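Local coordinates for protein EvdO2 (Micromonospora carbonacea, PDB 4XAB) that probably catalyses an oxidative cyclization in orthosomycin biosynthesis, as a metal-dependent oxygenase related to phytanoyl-CoA dioxygenase, at residues E16-R21 / A206-F211; R93-A98 / M104-L109. All blocks are in the same frame, centred on the assembly; numbering follows the deposited sequence.

Contact 1 lays helix 12-21 on strand 206-210 of the antiparallel sheet of the double-stranded beta helix, while contact 2 joins helix 89-102 to the turn leading into strand 110-118; their centres lie about 15 Å apart. Contact 1 is long-range, its segments 185 residues apart in the chain. Contact 2 is local and falls between them in sequence. The two do not touch, their nearest atoms being about 5 Å apart, but strand 139-149 serves both, lending Leu144 to Phe18 and to Ala98. Contact 1 reaches the nickel site through His209, whereas contact 2 is structural packing about 17 Å from the centre of the chain.

Contact 1: E16-R21 / A206-F211; sequences EEFRSR and AVVHDF
Phe18 of helix 12-21 packs against strand 206-210 of the double-stranded beta helix, the cupin-type fold of this oxygenase family, and almost the whole contact rests on its ring. With CG anti to the backbone N (chi1 175°), the ring reaches out from the helix and brings CE1 within 3.8 Å of Val208 CG1, the two side chains crossing at about a right angle. His209 CA lies at the ring edge, near its plane, 3.9 Å from CE1. Phe101 stacks on the same ring, and Leu144 and Ala24 also touch it, making this the close-packed part. Replacing Phe18 by alanine would take away the ring, and the helix would probably lose its hold on Val208 and leave Phe101 without its stacking partner. Asp210 keeps its backbone N close, 3.8 Å from Phe18 CE1, but its partly exposed side chain packs more loosely, with CB 4.3 Å from Phe18 CZ and OD1 accepting a hydrogen bond from Arg212 N. His209 turns its CB away from the helix; its side chain comes within about 4 Å of the nickel and is hydrogen-bonded to Tyr162 and to the metal ligand Asp131. Val208 O lies in the ring plane at its edge, 3.9 Å from Phe18 CD1.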
loop_
_atom_site.group_PDB
_atom_site.type_symbol
_atom_site.label_atom_id
_atom_site.label_comp_id
_atom_site.label_asym_id
_atom_site.label_seq_id
_atom_site.Cartn_x
_atom_site.Cartn_y
_atom_site.Cartn_z
ATOM N N GLU A 16 -12.739 3.431 -15.304
ATOM C CA GLU A 16 -12.472 2.681 -16.509
ATOM C C GLU A 16 -10.995 2.308 -16.594
ATOM O O GLU A 16 -10.649 1.170 -16.911
ATOM C CB GLU A 16 -12.906 3.475 -17.738
ATOM C CG GLU A 16 -12.572 2.795 -19.050
ATOM C CD GLU A 16 -12.866 3.676 -20.251
ATOM O OE1 GLU A 16 -12.772 4.921 -20.122
ATOM O OE2 GLU A 16 -13.189 3.120 -21.322
ATOM N N GLU A 17 -10.120 3.258 -16.295
ATOM C CA GLU A 17 -8.693 2.964 -16.390
ATOM C C GLU A 17 -8.245 2.079 -15.232
ATOM O O GLU A 17 -7.354 1.238 -15.403
ATOM C CB GLU A 17 -7.874 4.256 -16.452
ATOM C CG GLU A 17 -8.065 5.043 -17.760
ATOM C CD GLU A 17 -7.879 4.190 -19.011
ATOM O OE1 GLU A 17 -6.843 3.498 -19.126
ATOM O OE2 GLU A 17 -8.775 4.210 -19.882
ATOM N N PHE A 18 -8.858 2.239 -14.059
ATOM C CA PHE A 18 -8.595 1.288 -12.978
ATOM C C PHE A 18 -8.911 -0.150 -13.411
ATOM O O PHE A 18 -8.124 -1.062 -13.155
ATOM C CB PHE A 18 -9.385 1.639 -11.711
ATOM C CG PHE A 18 -9.239 0.616 -10.609
ATOM C CD1 PHE A 18 -8.090 0.592 -9.816
ATOM C CD2 PHE A 18 -10.230 -0.328 -10.381
ATOM C CE1 PHE A 18 -7.949 -0.366 -8.811
ATOM C CE2 PHE A 18 -10.095 -1.284 -9.383
ATOM C CZ PHE A 18 -8.949 -1.297 -8.598
ATOM N N ARG A 19 -10.046 -0.360 -14.076
ATOM C CA ARG A 19 -10.443 -1.706 -14.484
ATOM C C ARG A 19 -9.524 -2.261 -15.555
ATOM O O ARG A 19 -9.175 -3.439 -15.544
ATOM C CB ARG A 19 -11.881 -1.721 -15.016
ATOM C CG ARG A 19 -12.913 -1.265 -14.031
ATOM C CD ARG A 19 -12.804 -2.006 -12.733
ATOM N NE ARG A 19 -13.928 -1.674 -11.869
ATOM C CZ ARG A 19 -15.082 -2.331 -11.863
ATOM N NH1 ARG A 19 -15.268 -3.371 -12.669
ATOM N NH2 ARG A 19 -16.046 -1.949 -11.042
ATOM N N SER A 20 -9.134 -1.384 -16.473
ATOM C CA SER A 20 -8.316 -1.748 -17.611
ATOM C C SER A 20 -6.886 -2.041 -17.201
ATOM O O SER A 20 -6.317 -3.059 -17.592
ATOM C CB SER A 20 -8.329 -0.618 -18.648
ATOM O OG SER A 20 -7.346 -0.848 -19.642
ATOM N N ARG A 21 -6.322 -1.145 -16.402
ATOM C CA ARG A 21 -4.902 -1.194 -16.084
ATOM C C ARG A 21 -4.587 -1.846 -14.745
ATOM O O ARG A 21 -3.478 -2.321 -14.544
ATOM C CB ARG A 21 -4.320 0.225 -16.104
ATOM C CG ARG A 21 -4.620 0.995 -17.375
ATOM C CD ARG A 21 -3.712 2.210 -17.483
ATOM N NE ARG A 21 -2.469 1.866 -18.163
ATOM C CZ ARG A 21 -1.387 2.639 -18.186
ATOM N NH1 ARG A 21 -1.392 3.799 -17.541
ATOM N NH2 ARG A 21 -0.300 2.244 -18.842
ATOM N N ALA A 206 -3.172 9.883 -4.159
ATOM C CA ALA A 206 -3.185 8.451 -3.856
ATOM C C ALA A 206 -3.074 7.637 -5.109
ATOM O O ALA A 206 -3.429 8.084 -6.199
ATOM C CB ALA A 206 -4.457 8.045 -3.100
ATOM N N VAL A 207 -2.587 6.410 -4.945
ATOM C CA VAL A 207 -2.710 5.428 -5.989
ATOM C C VAL A 207 -3.596 4.323 -5.439
ATOM O O VAL A 207 -3.607 4.037 -4.227
ATOM C CB VAL A 207 -1.344 4.865 -6.451
ATOM C CG1 VAL A 207 -0.584 5.919 -7.241
ATOM C CG2 VAL A 207 -0.532 4.412 -5.267
ATOM N N VAL A 208 -4.381 3.769 -6.341
ATOM C CA VAL A 208 -5.303 2.677 -6.015
ATOM C C VAL A 208 -4.923 1.458 -6.847
ATOM O O VAL A 208 -4.757 1.586 -8.049
ATOM C CB VAL A 208 -6.751 3.085 -6.326
ATOM C CG1 VAL A 208 -7.725 1.990 -5.893
ATOM C CG2 VAL A 208 -7.079 4.431 -5.651
ATOM N N HIS A 209 -4.786 0.275 -6.244
ATOM C CA HIS A 209 -4.518 -0.901 -7.075
ATOM C C HIS A 209 -5.213 -2.152 -6.587
ATOM O O HIS A 209 -5.412 -2.365 -5.387
ATOM C CB HIS A 209 -3.008 -1.199 -7.204
ATOM C CG HIS A 209 -2.306 -1.452 -5.904
ATOM N ND1 HIS A 209 -1.647 -0.458 -5.211
ATOM C CD2 HIS A 209 -2.124 -2.593 -5.192
ATOM C CE1 HIS A 209 -1.115 -0.969 -4.116
ATOM N NE2 HIS A 209 -1.381 -2.263 -4.085
ATOM N N ASP A 210 -5.553 -2.973 -7.565
ATOM C CA ASP A 210 -6.183 -4.275 -7.340
ATOM C C ASP A 210 -5.259 -5.235 -6.578
ATOM O O ASP A 210 -4.039 -5.123 -6.649
ATOM C CB ASP A 210 -6.584 -4.879 -8.687
ATOM C CG ASP A 210 -7.392 -6.158 -8.543
ATOM O OD1 ASP A 210 -6.815 -7.270 -8.601
ATOM O OD2 ASP A 210 -8.613 -6.045 -8.361
ATOM N N PHE A 211 -5.846 -6.182 -5.853
ATOM C CA PHE A 211 -5.070 -7.192 -5.151
ATOM C C PHE A 211 -4.117 -7.961 -6.071
ATOM O O PHE A 211 -3.123 -8.531 -5.600
ATOM C CB PHE A 211 -6.009 -8.186 -4.452
ATOM C CG PHE A 211 -6.567 -7.694 -3.145
ATOM C CD1 PHE A 211 -6.125 -6.516 -2.576
ATOM C CD2 PHE A 211 -7.543 -8.430 -2.488
ATOM C CE1 PHE A 211 -6.643 -6.073 -1.364
ATOM C CE2 PHE A 211 -8.053 -7.998 -1.273
ATOM C CZ PHE A 211 -7.605 -6.816 -0.717
#

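Contact 2: R93-A98 / M104-L109; sequences RCRSIA and MAEEEL
A bend at chi3 (54°) turns the otherwise extended side chain of Arg95 so that NE faces Glu106, whose chain runs straight beyond CG and carries its carboxylate across to helix 89-102. The two side chains cross at about a right angle, and Arg95 CD packs 4.0 Å from Glu106 CB before the charges meet. The salt bridge runs through NE rather than the guanidinium tip: Arg95 NE donates to Glu106 OE1 at 3.0 Å, on the anti side of the carboxylate. It is a bent bond, with an N-H...O angle of 137°; the donor stands somewhat out of the carboxylate plane and OE1 in turn lies tilted from the guanidinium plane, so the groups do not meet flat. Water 1, in plane at the guanidinium edge, accepts from Arg95 NH2 at 3.1 Å and donates to Ser96 OG at 2.8 Å. Ser96 OG also sits 3.0 Å from Glu106 OE2, though its one proton may go instead to Ala92 O. Beside this polar cluster the contact turns apolar. Leu109 CD1 lies 4.0 Å from Ala98 CB and against Arg95 O, while Phe233 of strand 226-234 touches both Arg95 and Ala98. The loop that follows the helix is thus brought back against its side. The chemistry implies two kinds of hold: a partly exposed salt bridge with a water beside it, and a buried leucine-alanine contact where the chain enters the sheet.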
loop_
_atom_site.group_PDB
_atom_site.type_symbol
_atom_site.label_atom_id
_atom_site.label_comp_id
_atom_site.label_asym_id
_atom_site.label_seq_id
_atom_site.Cartn_x
_atom_site.Cartn_y
_atom_site.Cartn_z
ATOM N N ARG A 93 -14.527 8.830 2.246
ATOM C CA ARG A 93 -14.293 9.174 0.858
ATOM C C ARG A 93 -13.638 7.993 0.148
ATOM O O ARG A 93 -14.019 7.620 -0.964
ATOM C CB ARG A 93 -13.403 10.430 0.786
ATOM C CG ARG A 93 -13.255 11.096 -0.558
ATOM C CD ARG A 93 -12.390 12.374 -0.429
ATOM N NE ARG A 93 -12.875 13.261 0.638
ATOM C CZ ARG A 93 -12.139 13.690 1.664
ATOM N NH1 ARG A 93 -10.862 13.332 1.775
ATOM N NH2 ARG A 93 -12.679 14.482 2.588
ATOM N N CYS A 94 -12.654 7.401 0.808
ATOM C CA CYS A 94 -11.959 6.249 0.244
ATOM C C CYS A 94 -12.874 5.020 0.143
ATOM O O CYS A 94 -12.787 4.262 -0.827
ATOM C CB CYS A 94 -10.721 5.924 1.078
ATOM S SG CYS A 94 -9.371 7.113 0.842
ATOM N N ARG A 95 -13.749 4.825 1.135
ATOM C CA ARG A 95 -14.671 3.682 1.099
ATOM C C ARG A 95 -15.619 3.829 -0.095
ATOM O O ARG A 95 -15.943 2.855 -0.786
ATOM C CB ARG A 95 -15.453 3.564 2.418
ATOM C CG ARG A 95 -16.321 2.306 2.544
ATOM C CD ARG A 95 -17.053 2.272 3.893
ATOM N NE ARG A 95 -17.819 3.502 4.089
ATOM C CZ ARG A 95 -18.262 3.949 5.261
ATOM N NH1 ARG A 95 -18.027 3.269 6.372
ATOM N NH2 ARG A 95 -18.939 5.092 5.315
ATOM N N SER A 96 -16.053 5.060 -0.345
ATOM C CA SER A 96 -16.920 5.342 -1.486
ATOM C C SER A 96 -16.203 5.089 -2.802
ATOM O O SER A 96 -16.794 4.573 -3.744
ATOM C CB SER A 96 -17.426 6.783 -1.435
ATOM O OG SER A 96 -18.176 6.978 -0.249
ATOM N N ILE A 97 -14.926 5.452 -2.863
ATOM C CA ILE A 97 -14.130 5.197 -4.054
ATOM C C ILE A 97 -13.999 3.688 -4.276
ATOM O O ILE A 97 -14.161 3.199 -5.387
ATOM C CB ILE A 97 -12.722 5.845 -3.946
ATOM C CG1 ILE A 97 -12.844 7.373 -4.025
ATOM C CG2 ILE A 97 -11.821 5.332 -5.049
ATOM C CD1 ILE A 97 -11.538 8.117 -3.760
ATOM N N ALA A 98 -13.732 2.960 -3.202
ATOM C CA ALA A 98 -13.563 1.508 -3.280
ATOM C C ALA A 98 -14.835 0.857 -3.798
ATOM O O ALA A 98 -14.793 -0.026 -4.660
ATOM C CB ALA A 98 -13.188 0.939 -1.919
ATOM N N MET A 104 -19.274 -2.765 -5.524
ATOM C CA MET A 104 -19.797 -3.387 -4.316
ATOM C C MET A 104 -20.330 -2.339 -3.364
ATOM O O MET A 104 -19.774 -1.243 -3.277
ATOM C CB MET A 104 -18.713 -4.191 -3.616
ATOM C CG MET A 104 -18.242 -5.365 -4.396
ATOM S SD MET A 104 -16.907 -6.139 -3.487
ATOM C CE MET A 104 -17.671 -6.365 -1.883
ATOM N N ALA A 105 -21.407 -2.673 -2.656
ATOM C CA ALA A 105 -21.952 -1.777 -1.646
ATOM C C ALA A 105 -20.915 -1.529 -0.569
ATOM O O ALA A 105 -20.171 -2.433 -0.207
ATOM C CB ALA A 105 -23.243 -2.358 -1.026
ATOM N N GLU A 106 -20.871 -0.302 -0.061
ATOM C CA GLU A 106 -19.918 0.059 0.988
ATOM C C GLU A 106 -20.045 -0.859 2.204
ATOM O O GLU A 106 -19.051 -1.213 2.847
ATOM C CB GLU A 106 -20.126 1.517 1.397
ATOM C CG GLU A 106 -19.803 2.490 0.271
ATOM C CD GLU A 106 -19.893 3.939 0.691
ATOM O OE1 GLU A 106 -19.650 4.230 1.877
ATOM O OE2 GLU A 106 -20.203 4.787 -0.170
ATOM N N GLU A 107 -21.279 -1.247 2.504
ATOM C CA GLU A 107 -21.573 -2.114 3.642
ATOM C C GLU A 107 -21.014 -3.524 3.489
ATOM O O GLU A 107 -20.898 -4.257 4.466
ATOM C CB GLU A 107 -23.088 -2.186 3.857
ATOM C CG GLU A 107 -23.746 -0.862 4.227
ATOM C CD GLU A 107 -24.116 -0.004 3.023
ATOM O OE1 GLU A 107 -23.698 -0.327 1.894
ATOM O OE2 GLU A 107 -24.835 0.995 3.211
ATOM N N GLU A 108 -20.693 -3.904 2.256
ATOM C CA GLU A 108 -20.132 -5.221 1.959
ATOM C C GLU A 108 -18.625 -5.273 2.152
ATOM O O GLU A 108 -18.033 -6.347 2.163
ATOM C CB GLU A 108 -20.463 -5.623 0.523
ATOM C CG GLU A 108 -21.878 -6.105 0.331
ATOM C CD GLU A 108 -22.229 -6.313 -1.127
ATOM O OE1 GLU A 108 -23.414 -6.138 -1.480
ATOM O OE2 GLU A 108 -21.324 -6.650 -1.918
ATOM N N LEU A 109 -17.996 -4.111 2.282
ATOM C CA LEU A 109 -16.542 -4.067 2.325
ATOM C C LEU A 109 -15.995 -4.230 3.729
ATOM O O LEU A 109 -16.401 -3.525 4.651
ATOM C CB LEU A 109 -16.032 -2.749 1.730
ATOM C CG LEU A 109 -16.496 -2.499 0.294
ATOM C CD1 LEU A 109 -16.126 -1.087 -0.142
ATOM C CD2 LEU A 109 -15.872 -3.524 -0.629
HETATM O O HOH W 1 -18.479 6.375 2.501
#